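Local coordinates for protein alkaline phosphatase PHOX (Pseudomonas fluorescens, PDB 4ALF) that catalyses the hydrolysis of phosphate monoesters as an alkaline phosphatase, holding calcium ions and an oxo-bridged iron pair inside a propeller-like beta fold, at residues L489-D494 and Q510-D515; E532-S537 and G548-G553; M506-M511 and G527-E532. All coordinates share one frame; numbering follows the deposited sequence. Where two conformers were deposited one is given.

Contact 1: L489-D494 and Q510-D515; sequences LWILTD and QMLCAD. With CA (calcium ion), chain E; CA (calcium ion), chain F.
C513 packs flat on W490 in the tight part of the contact between strands 489-493 and 510-514. C513 SG stands 3.7 Å from the centroid of the W490 six-membered ring, nearly on the ring normal, a Cys sulfur-aromatic contact to which C513 CB adds a CH-pi contact. The thiol reaches the indole because SG is anti to the backbone N (chi1 -166°). M511 SD meets the same ring obliquely, 5.3 Å from its centroid, and lies alongside L492, 3.9 Å from L492 CD1. L489, I491, L512 and A514 fill the other face of the sheet, with I491 CD1 4.0 Å from A514 CB. Between the two faces, the antiparallel pairs L489/A514 and I491/L512 are each doubly hydrogen-bonded.

Toward D494 the ladder changes. T493 N still donates to Q510 O (2.9 Å), but Q510 N turns to the hydroxyl, T493 OG1, at 3.0 Å; this OG1 is also hydrogen-bonded to N509 OD1. D494, one residue further, has left Q510-D515 and enters a watery metal site. Its OD2 bridges two calcium ions, 2.4 Å from the one shared with E532, while a water ligand of that ion donates to D494 OD1.

The pair forms the middle of an antiparallel meander with strands 478-483 and 521-526, consistent with one propeller blade. F524 of strand 521-526 stacks edge-to-face on W490, whose NE1 bonds D484. L545 and V547 of strand 544-550 cover W490, L492 and M511, whereas I521 of strand 521-526 packs against L512 and A514.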
loop_
_atom_site.group_PDB
_atom_site.type_symbol
_atom_site.label_atom_id
_atom_site.label_comp_id
_atom_site.label_asym_id
_atom_site.label_seq_id
_atom_site.Cartn_x
_atom_site.Cartn_y
_atom_site.Cartn_z
ATOM N N LEU A 489 -9.990 13.390 5.934
ATOM C CA LEU A 489 -8.831 12.737 5.385
ATOM C C LEU A 489 -7.896 12.282 6.496
ATOM O O LEU A 489 -7.363 13.072 7.251
ATOM C CB LEU A 489 -8.084 13.694 4.436
ATOM C CG LEU A 489 -6.784 13.134 3.845
ATOM C CD1 LEU A 489 -7.011 11.951 2.916
ATOM C CD2 LEU A 489 -6.036 14.225 3.096
ATOM N N TRP A 490 -7.733 10.969 6.581
ATOM C CA TRP A 490 -6.918 10.329 7.589
ATOM C C TRP A 490 -5.561 10.062 6.999
ATOM O O TRP A 490 -5.448 9.512 5.897
ATOM C CB TRP A 490 -7.617 9.017 8.049
ATOM C CG TRP A 490 -8.965 9.281 8.676
ATOM C CD1 TRP A 490 -10.201 9.375 8.053
ATOM C CD2 TRP A 490 -9.221 9.540 10.080
ATOM N NE1 TRP A 490 -11.181 9.641 8.949
ATOM C CE2 TRP A 490 -10.652 9.753 10.197
ATOM C CE3 TRP A 490 -8.439 9.590 11.207
ATOM C CZ2 TRP A 490 -11.257 10.000 11.418
ATOM C CZ3 TRP A 490 -9.050 9.849 12.423
ATOM C CH2 TRP A 490 -10.419 10.046 12.529
ATOM N N ILE A 491 -4.520 10.425 7.732
ATOM C CA ILE A 491 -3.138 10.381 7.268
ATOM C C ILE A 491 -2.390 9.442 8.227
ATOM O O ILE A 491 -2.369 9.672 9.457
ATOM C CB ILE A 491 -2.525 11.802 7.339
ATOM C CG1 ILE A 491 -3.264 12.807 6.435
ATOM C CG2 ILE A 491 -1.057 11.746 6.965
ATOM C CD1 ILE A 491 -2.975 14.260 6.778
ATOM N N LEU A 492 -1.727 8.440 7.690
ATOM C CA LEU A 492 -1.031 7.436 8.477
ATOM C C LEU A 492 0.460 7.536 8.206
ATOM O O LEU A 492 0.856 7.772 7.054
ATOM C CB LEU A 492 -1.529 6.055 8.075
ATOM C CG LEU A 492 -2.964 5.685 8.467
ATOM C CD1 LEU A 492 -4.023 6.464 7.717
ATOM C CD2 LEU A 492 -3.199 4.200 8.212
ATOM N N THR A 493 1.302 7.390 9.224
ATOM C CA THR A 493 2.720 7.625 9.005
ATOM C C THR A 493 3.597 6.380 9.098
ATOM O O THR A 493 3.380 5.454 9.891
ATOM C CB THR A 493 3.310 8.763 9.895
ATOM O OG1 THR A 493 3.564 8.317 11.248
ATOM C CG2 THR A 493 2.358 9.943 9.939
ATOM N N ASP A 494 4.672 6.400 8.326
ATOM C CA ASP A 494 5.694 5.368 8.289
ATOM C C ASP A 494 7.045 6.057 8.194
ATOM O O ASP A 494 7.728 6.003 7.179
ATOM C CB ASP A 494 5.518 4.450 7.079
ATOM C CG ASP A 494 6.638 3.458 6.923
ATOM O OD1 ASP A 494 7.300 3.130 7.927
ATOM O OD2 ASP A 494 6.909 2.978 5.792
ATOM N N GLN A 510 2.108 7.324 13.729
ATOM C CA GLN A 510 0.896 7.955 14.165
ATOM C C GLN A 510 -0.111 8.074 13.042
ATOM O O GLN A 510 0.194 7.771 11.871
ATOM C CB GLN A 510 1.218 9.320 14.748
ATOM C CG GLN A 510 1.873 10.237 13.745
ATOM C CD GLN A 510 2.506 11.450 14.384
ATOM O OE1 GLN A 510 1.924 12.533 14.384
ATOM N NE2 GLN A 510 3.687 11.262 14.946
ATOM N N MET A 511 -1.308 8.508 13.420
ATOM C CA MET A 511 -2.402 8.776 12.495
ATOM C C MET A 511 -2.964 10.157 12.836
ATOM O O MET A 511 -3.169 10.494 14.013
ATOM C CB MET A 511 -3.512 7.700 12.581
ATOM C CG MET A 511 -4.623 7.907 11.566
ATOM S SD MET A 511 -5.667 6.465 11.288
ATOM C CE MET A 511 -6.376 6.191 12.904
ATOM N N LEU A 512 -3.182 10.946 11.794
ATOM C CA LEU A 512 -3.726 12.269 11.905
ATOM C C LEU A 512 -4.985 12.393 11.075
ATOM O O LEU A 512 -5.295 11.518 10.260
ATOM C CB LEU A 512 -2.680 13.310 11.447
ATOM C CG LEU A 512 -1.293 13.188 12.125
ATOM C CD1 LEU A 512 -0.294 12.469 11.242
ATOM C CD2 LEU A 512 -0.679 14.534 12.529
ATOM N N CYS A 513 -5.723 13.466 11.314
ATOM C CA CYS A 513 -6.956 13.727 10.606
ATOM C C CYS A 513 -6.912 15.151 10.059
ATOM O O CYS A 513 -6.523 16.069 10.778
ATOM C CB CYS A 513 -8.171 13.552 11.514
ATOM S SG CYS A 513 -9.732 13.453 10.628
ATOM N N ALA A 514 -7.325 15.315 8.803
ATOM C CA ALA A 514 -7.292 16.614 8.136
ATOM C C ALA A 514 -8.632 16.979 7.532
ATOM O O ALA A 514 -9.391 16.137 7.066
ATOM C CB ALA A 514 -6.238 16.608 7.045
ATOM N N ASP A 515 -8.874 18.290 7.487
ATOM C CA ASP A 515 -10.002 18.857 6.748
ATOM C C ASP A 515 -9.458 19.321 5.385
ATOM O O ASP A 515 -8.729 20.319 5.319
ATOM C CB ASP A 515 -10.590 20.044 7.521
ATOM C CG ASP A 515 -11.810 20.625 6.854
ATOM O OD1 ASP A 515 -11.968 20.435 5.627
ATOM O OD2 ASP A 515 -12.615 21.268 7.565
HETATM CA CA CA E . 6.459 3.829 3.541
HETATM CA CA CA F . 7.147 0.591 5.628
HETATM O O HOH W 1 7.189 5.867 4.413
HETATM O O HOH W 2 9.237 1.451 6.719
HETATM O O HOH W 3 8.911 3.259 3.576
HETATM O O HOH W 4 8.684 -1.349 6.062
HETATM O O HOH W 5 5.769 -1.312 5.305
#

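Contact 2: E532-S537 and G548-G553; sequences EVTGIS and GIQHPG. With CA (calcium ion), chain F; EDO (1,2-ethanediol), chain J.
H551 and E532 meet through a short His-carboxylate hydrogen bond, NE2 to OE1 at 2.6 Å with an angle of 166° at the proton. The imidazole presents its edge to the anti side of OE1, its plane turned 87° from the carboxylate. A second bond, from H551 ND1 to G530 O, fixes the rotation of the ring.

Metal bonds grip the same carboxylate: E532 chelates a calcium ion, with OE1 at 2.4 Å and OE2 at 2.7 Å. Its CG lies between the backbone N and the carbonyl carbon (chi1 65°), and the extended chain beyond carries the carboxylate to the ion. Q550 runs alongside, its OE1 3.1 Å from E532 OE1; these are two acceptors, and the calcium probably offsets their repulsion. The Q550 amide is held from its other end, where NE2 bonds N67 O.

Backbone bonds join E532 and Q550 in both directions, and T534 N donates to G548 O at 3.0 Å. They belong to the antiparallel hairpin of strands 532-538 and 544-550, whose sheet continues through strand 572-578 to strand 30-37. The first strand of the chain thus completes a sheet of its last ones, as in the velcro closure of beta-propellers.

Apolar contacts lie on both faces of the hairpin. T534 CG2 rests against Q550 CB at 3.6 Å, while T534 OG1 is hydrogen-bonded to D69. On the other face V533 CG2 approaches I549 CD1 at 4.2 Å. Beyond the strand, an ethanediol hydroxyl donates to P552 O.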
loop_
_atom_site.group_PDB
_atom_site.type_symbol
_atom_site.label_atom_id
_atom_site.label_comp_id
_atom_site.label_asym_id
_atom_site.label_seq_id
_atom_site.Cartn_x
_atom_site.Cartn_y
_atom_site.Cartn_z
ATOM N N GLU A 532 4.956 0.825 12.216
ATOM C CA GLU A 532 4.355 1.874 11.402
ATOM C C GLU A 532 2.847 1.684 11.492
ATOM O O GLU A 532 2.364 0.591 11.806
ATOM C CB GLU A 532 4.860 1.887 9.949
ATOM C CG GLU A 532 4.498 0.662 9.135
ATOM C CD GLU A 532 5.279 0.627 7.830
ATOM O OE1 GLU A 532 6.444 0.221 7.868
ATOM O OE2 GLU A 532 4.729 1.071 6.803
ATOM N N VAL A 533 2.120 2.758 11.213
ATOM C CA VAL A 533 0.685 2.759 11.228
ATOM C C VAL A 533 0.256 2.653 9.765
ATOM O O VAL A 533 0.657 3.489 8.945
ATOM C CB VAL A 533 0.155 4.037 11.917
ATOM C CG1 VAL A 533 -1.342 4.070 11.824
ATOM C CG2 VAL A 533 0.633 4.063 13.380
ATOM N N THR A 534 -0.527 1.630 9.404
ATOM C CA THR A 534 -0.823 1.375 7.987
ATOM C C THR A 534 -2.068 0.530 7.895
ATOM O O THR A 534 -2.312 -0.308 8.759
ATOM C CB THR A 534 0.408 0.742 7.320
ATOM O OG1 THR A 534 0.195 0.700 5.907
ATOM C CG2 THR A 534 0.755 -0.633 7.898
ATOM N N GLY A 535 -2.853 0.749 6.847
ATOM C CA GLY A 535 -4.119 0.073 6.681
ATOM C C GLY A 535 -5.213 0.840 7.365
ATOM O O GLY A 535 -5.110 1.155 8.561
ATOM N N ILE A 536 -6.272 1.124 6.634
ATOM C CA ILE A 536 -7.421 1.787 7.207
ATOM C C ILE A 536 -8.711 1.348 6.527
ATOM O O ILE A 536 -8.767 1.226 5.297
ATOM C CB ILE A 536 -7.255 3.339 7.192
ATOM C CG1 ILE A 536 -8.441 4.017 7.909
ATOM C CG2 ILE A 536 -7.057 3.896 5.785
ATOM C CD1 ILE A 536 -8.294 5.499 8.170
ATOM N N SER A 537 -9.737 1.074 7.328
ATOM C CA SER A 537 -11.084 0.804 6.832
ATOM C C SER A 537 -12.068 1.254 7.885
ATOM O O SER A 537 -11.728 1.306 9.061
ATOM C CB SER A 537 -11.337 -0.686 6.604
ATOM O OG SER A 537 -10.424 -1.260 5.704
ATOM N N GLY A 548 -4.144 -0.688 10.993
ATOM C CA GLY A 548 -3.085 -1.631 11.217
ATOM C C GLY A 548 -1.891 -1.071 11.950
ATOM O O GLY A 548 -1.513 0.090 11.760
ATOM N N ILE A 549 -1.340 -1.911 12.813
ATOM C CA ILE A 549 -0.083 -1.676 13.499
ATOM C C ILE A 549 0.862 -2.718 12.944
ATOM O O ILE A 549 0.700 -3.913 13.259
ATOM C CB ILE A 549 -0.260 -1.831 15.023
ATOM C CG1 ILE A 549 -1.253 -0.802 15.570
ATOM C CG2 ILE A 549 1.080 -1.723 15.705
ATOM C CD1 ILE A 549 -0.946 0.630 15.227
ATOM N N GLN A 550 1.821 -2.285 12.120
ATOM C CA GLN A 550 2.671 -3.197 11.393
ATOM C C GLN A 550 4.066 -3.230 12.035
ATOM O O GLN A 550 4.602 -2.193 12.419
ATOM C CB GLN A 550 2.788 -2.764 9.914
ATOM C CG GLN A 550 3.438 -3.800 9.015
ATOM C CD GLN A 550 3.806 -3.232 7.669
ATOM O OE1 GLN A 550 4.478 -2.210 7.592
ATOM N NE2 GLN A 550 3.320 -3.866 6.602
ATOM N N HIS A 551 4.612 -4.443 12.150
ATOM C CA HIS A 551 5.947 -4.727 12.705
ATOM C C HIS A 551 6.261 -4.018 14.002
ATOM O O HIS A 551 7.344 -3.452 14.147
ATOM C CB HIS A 551 7.096 -4.523 11.665
ATOM C CG HIS A 551 7.210 -3.134 11.108
ATOM N ND1 HIS A 551 7.689 -2.084 11.809
ATOM C CD2 HIS A 551 6.927 -2.660 9.851
ATOM C CE1 HIS A 551 7.685 -0.997 11.038
ATOM N NE2 HIS A 551 7.195 -1.347 9.843
ATOM N N PRO A 552 5.350 -4.027 14.977
ATOM C CA PRO A 552 5.786 -3.529 16.286
ATOM C C PRO A 552 7.071 -4.222 16.730
ATOM O O PRO A 552 7.240 -5.413 16.570
ATOM C CB PRO A 552 4.604 -3.873 17.213
ATOM C CG PRO A 552 3.951 -5.038 16.548
ATOM C CD PRO A 552 4.086 -4.770 15.073
ATOM N N GLY A 553 8.003 -3.457 17.263
ATOM C CA GLY A 553 9.254 -4.028 17.726
ATOM C C GLY A 553 10.202 -4.473 16.633
ATOM O O GLY A 553 10.959 -5.429 16.845
HETATM CA CA CA F . 7.147 0.591 5.628
HETATM C C1 EDO J . 6.232 -7.952 15.341
HETATM O O1 EDO J . 7.176 -7.190 14.541
HETATM C C2 EDO J . 6.307 -9.468 15.131
HETATM O O2 EDO J . 6.824 -9.767 13.857
HETATM O O HOH W 5 5.769 -1.312 5.305
HETATM O O HOH W 2 9.237 1.451 6.719
HETATM O O HOH W 4 8.684 -1.349 6.062
#

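Contact 3: M506-M511 and G527-E532; sequences MGNNQM and GPIGCE. With CA (calcium ion), chain F.
N508 is the first residue of M506-M511 to touch the loop G527-E532. Its side chain swings beside its own backbone N (chi1 -67°), and ND2 donates to G527 O at 3.0 Å; the acceptor lies close to the amide plane, while the donor is tilted a little from the carbonyl plane. The same amide nitrogen passes I529 CG1 at 4.1 Å. With a leucine here, G527 O would probably be left without this donor, and the loop would lose one of its ties to M506-M511.

N509 follows and binds the loop three ways. Its backbone O takes an almost straight bond from G527 N (2.9 Å). Its backbone N donates to a water that in turn donates to P528 O and C531 O. Its side-chain ND2 reaches C531 O at 2.9 Å, on a lone pair in the carbonyl plane, with an angle of 167° at the proton. OD1 of the same amide also accepts from G495 N, so the group is fixed from both ends.

Q510 begins the strand and ties back to the preceding loop: its NE2 donates to N508 O at 3.2 Å, and its OE1 is hydrogen-bonded to R523.

The contact is thus built of neutral amide-to-carbonyl bonds and one water bridge. It holds a type II turn, P528 to C531, with G530 at the third position as is usual for that turn. C531 O receives both the N509 amide and the water, which pins the backbone immediately before the calcium ligand E532, consistent with a second-shell role for N509.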
loop_
_atom_site.group_PDB
_atom_site.type_symbol
_atom_site.label_atom_id
_atom_site.label_comp_id
_atom_site.label_asym_id
_atom_site.label_seq_id
_atom_site.Cartn_x
_atom_site.Cartn_y
_atom_site.Cartn_z
ATOM N N MET A 506 8.419 14.376 17.387
ATOM C CA MET A 506 7.426 13.659 16.572
ATOM C C MET A 506 6.985 12.328 17.139
ATOM O O MET A 506 5.900 11.854 16.803
ATOM C CB MET A 506 7.958 13.456 15.159
ATOM C CG MET A 506 8.071 14.781 14.413
ATOM S SD MET A 506 8.828 14.606 12.802
ATOM C CE MET A 506 8.511 16.199 12.066
ATOM N N GLY A 507 7.806 11.728 17.992
ATOM C CA GLY A 507 7.427 10.493 18.665
ATOM C C GLY A 507 7.285 9.303 17.724
ATOM O O GLY A 507 7.924 9.245 16.646
ATOM N N ASN A 508 6.484 8.335 18.167
ATOM C CA ASN A 508 6.215 7.123 17.394
ATOM C C ASN A 508 5.339 7.440 16.186
ATOM O O ASN A 508 4.737 8.508 16.098
ATOM C CB ASN A 508 5.513 6.064 18.255
ATOM C CG ASN A 508 6.392 5.511 19.363
ATOM O OD1 ASN A 508 7.578 5.813 19.466
ATOM N ND2 ASN A 508 5.788 4.724 20.238
ATOM N N ASN A 509 5.230 6.467 15.289
ATOM C CA ASN A 509 4.354 6.597 14.138
ATOM C C ASN A 509 2.915 6.763 14.593
ATOM O O ASN A 509 2.533 6.368 15.713
ATOM C CB ASN A 509 4.572 5.463 13.126
ATOM C CG ASN A 509 5.795 5.719 12.275
ATOM O OD1 ASN A 509 5.858 6.767 11.623
ATOM N ND2 ASN A 509 6.728 4.786 12.218
ATOM N N GLN A 510 2.108 7.324 13.729
ATOM C CA GLN A 510 0.896 7.955 14.165
ATOM C C GLN A 510 -0.111 8.074 13.042
ATOM O O GLN A 510 0.194 7.771 11.871
ATOM C CB GLN A 510 1.218 9.320 14.748
ATOM C CG GLN A 510 1.873 10.237 13.745
ATOM C CD GLN A 510 2.506 11.450 14.384
ATOM O OE1 GLN A 510 1.924 12.533 14.384
ATOM N NE2 GLN A 510 3.687 11.262 14.946
ATOM N N MET A 511 -1.308 8.508 13.420
ATOM C CA MET A 511 -2.402 8.776 12.495
ATOM C C MET A 511 -2.964 10.157 12.836
ATOM O O MET A 511 -3.169 10.494 14.013
ATOM C CB MET A 511 -3.512 7.700 12.581
ATOM C CG MET A 511 -4.623 7.907 11.566
ATOM S SD MET A 511 -5.667 6.465 11.288
ATOM C CE MET A 511 -6.376 6.191 12.904
ATOM N N GLY A 527 0.947 5.102 17.733
ATOM C CA GLY A 527 1.127 3.667 17.866
ATOM C C GLY A 527 2.310 3.294 18.741
ATOM O O GLY A 527 2.987 4.179 19.281
ATOM N N PRO A 528 2.532 1.979 18.918
ATOM C CA PRO A 528 3.578 1.476 19.808
ATOM C C PRO A 528 4.992 1.502 19.214
ATOM O O PRO A 528 5.200 2.019 18.116
ATOM C CB PRO A 528 3.138 0.031 20.076
ATOM C CG PRO A 528 2.390 -0.348 18.852
ATOM C CD PRO A 528 1.684 0.890 18.406
ATOM N N ILE A 529 5.966 0.978 19.962
ATOM C CA ILE A 529 7.373 1.147 19.631
ATOM C C ILE A 529 7.754 0.305 18.426
ATOM O O ILE A 529 7.451 -0.877 18.344
ATOM C CB ILE A 529 8.256 0.806 20.845
ATOM C CG1 ILE A 529 8.025 1.819 21.969
ATOM C CG2 ILE A 529 9.712 0.751 20.435
ATOM C CD1 ILE A 529 8.734 1.444 23.262
ATOM N N GLY A 530 8.397 0.948 17.474
ATOM C CA GLY A 530 8.982 0.245 16.343
ATOM C C GLY A 530 8.018 -0.092 15.223
ATOM O O GLY A 530 8.429 -0.690 14.232
ATOM N N CYS A 531 6.754 0.279 15.384
ATOM C CA CYS A 531 5.744 0.016 14.354
ATOM C C CYS A 531 5.682 1.102 13.294
ATOM O O CYS A 531 6.249 2.190 13.460
ATOM C CB CYS A 531 4.339 -0.096 14.970
ATOM S SG CYS A 531 3.456 1.478 15.283
ATOM N N GLU A 532 4.956 0.825 12.216
ATOM C CA GLU A 532 4.355 1.874 11.402
ATOM C C GLU A 532 2.847 1.684 11.492
ATOM O O GLU A 532 2.364 0.591 11.806
ATOM C CB GLU A 532 4.860 1.887 9.949
ATOM C CG GLU A 532 4.498 0.662 9.135
ATOM C CD GLU A 532 5.279 0.627 7.830
ATOM O OE1 GLU A 532 6.444 0.221 7.868
ATOM O OE2 GLU A 532 4.729 1.071 6.803
HETATM CA CA CA F . 7.147 0.591 5.628
HETATM O O HOH W 6 6.606 3.892 16.024
HETATM O O HOH W 2 9.237 1.451 6.719
HETATM O O HOH W 4 8.684 -1.349 6.062
HETATM O O HOH W 5 5.769 -1.312 5.305
#

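Along the chain contact 1 opens first, contact 3 overlaps its end through Q510 and M511, and contact 2 follows, taking E532 over from contact 3. Their centres lie about 13 Å (1 and 2), 12 Å (1 and 3) and 9 Å (2 and 3) apart. Contact 1 belongs to the sheet of strands 478-483 to 521-526 and contact 2 to the next sheet; contact 3 ties the loop between them to N508 and N509, just ahead of strand 510-514. The sheets meet where T493 O faces V533 N at 3.3 Å and W490 packs on I536. D494 and E532, one from each sheet, share a calcium ion, which bridges the two sheets, consistent with a junction of propeller blades.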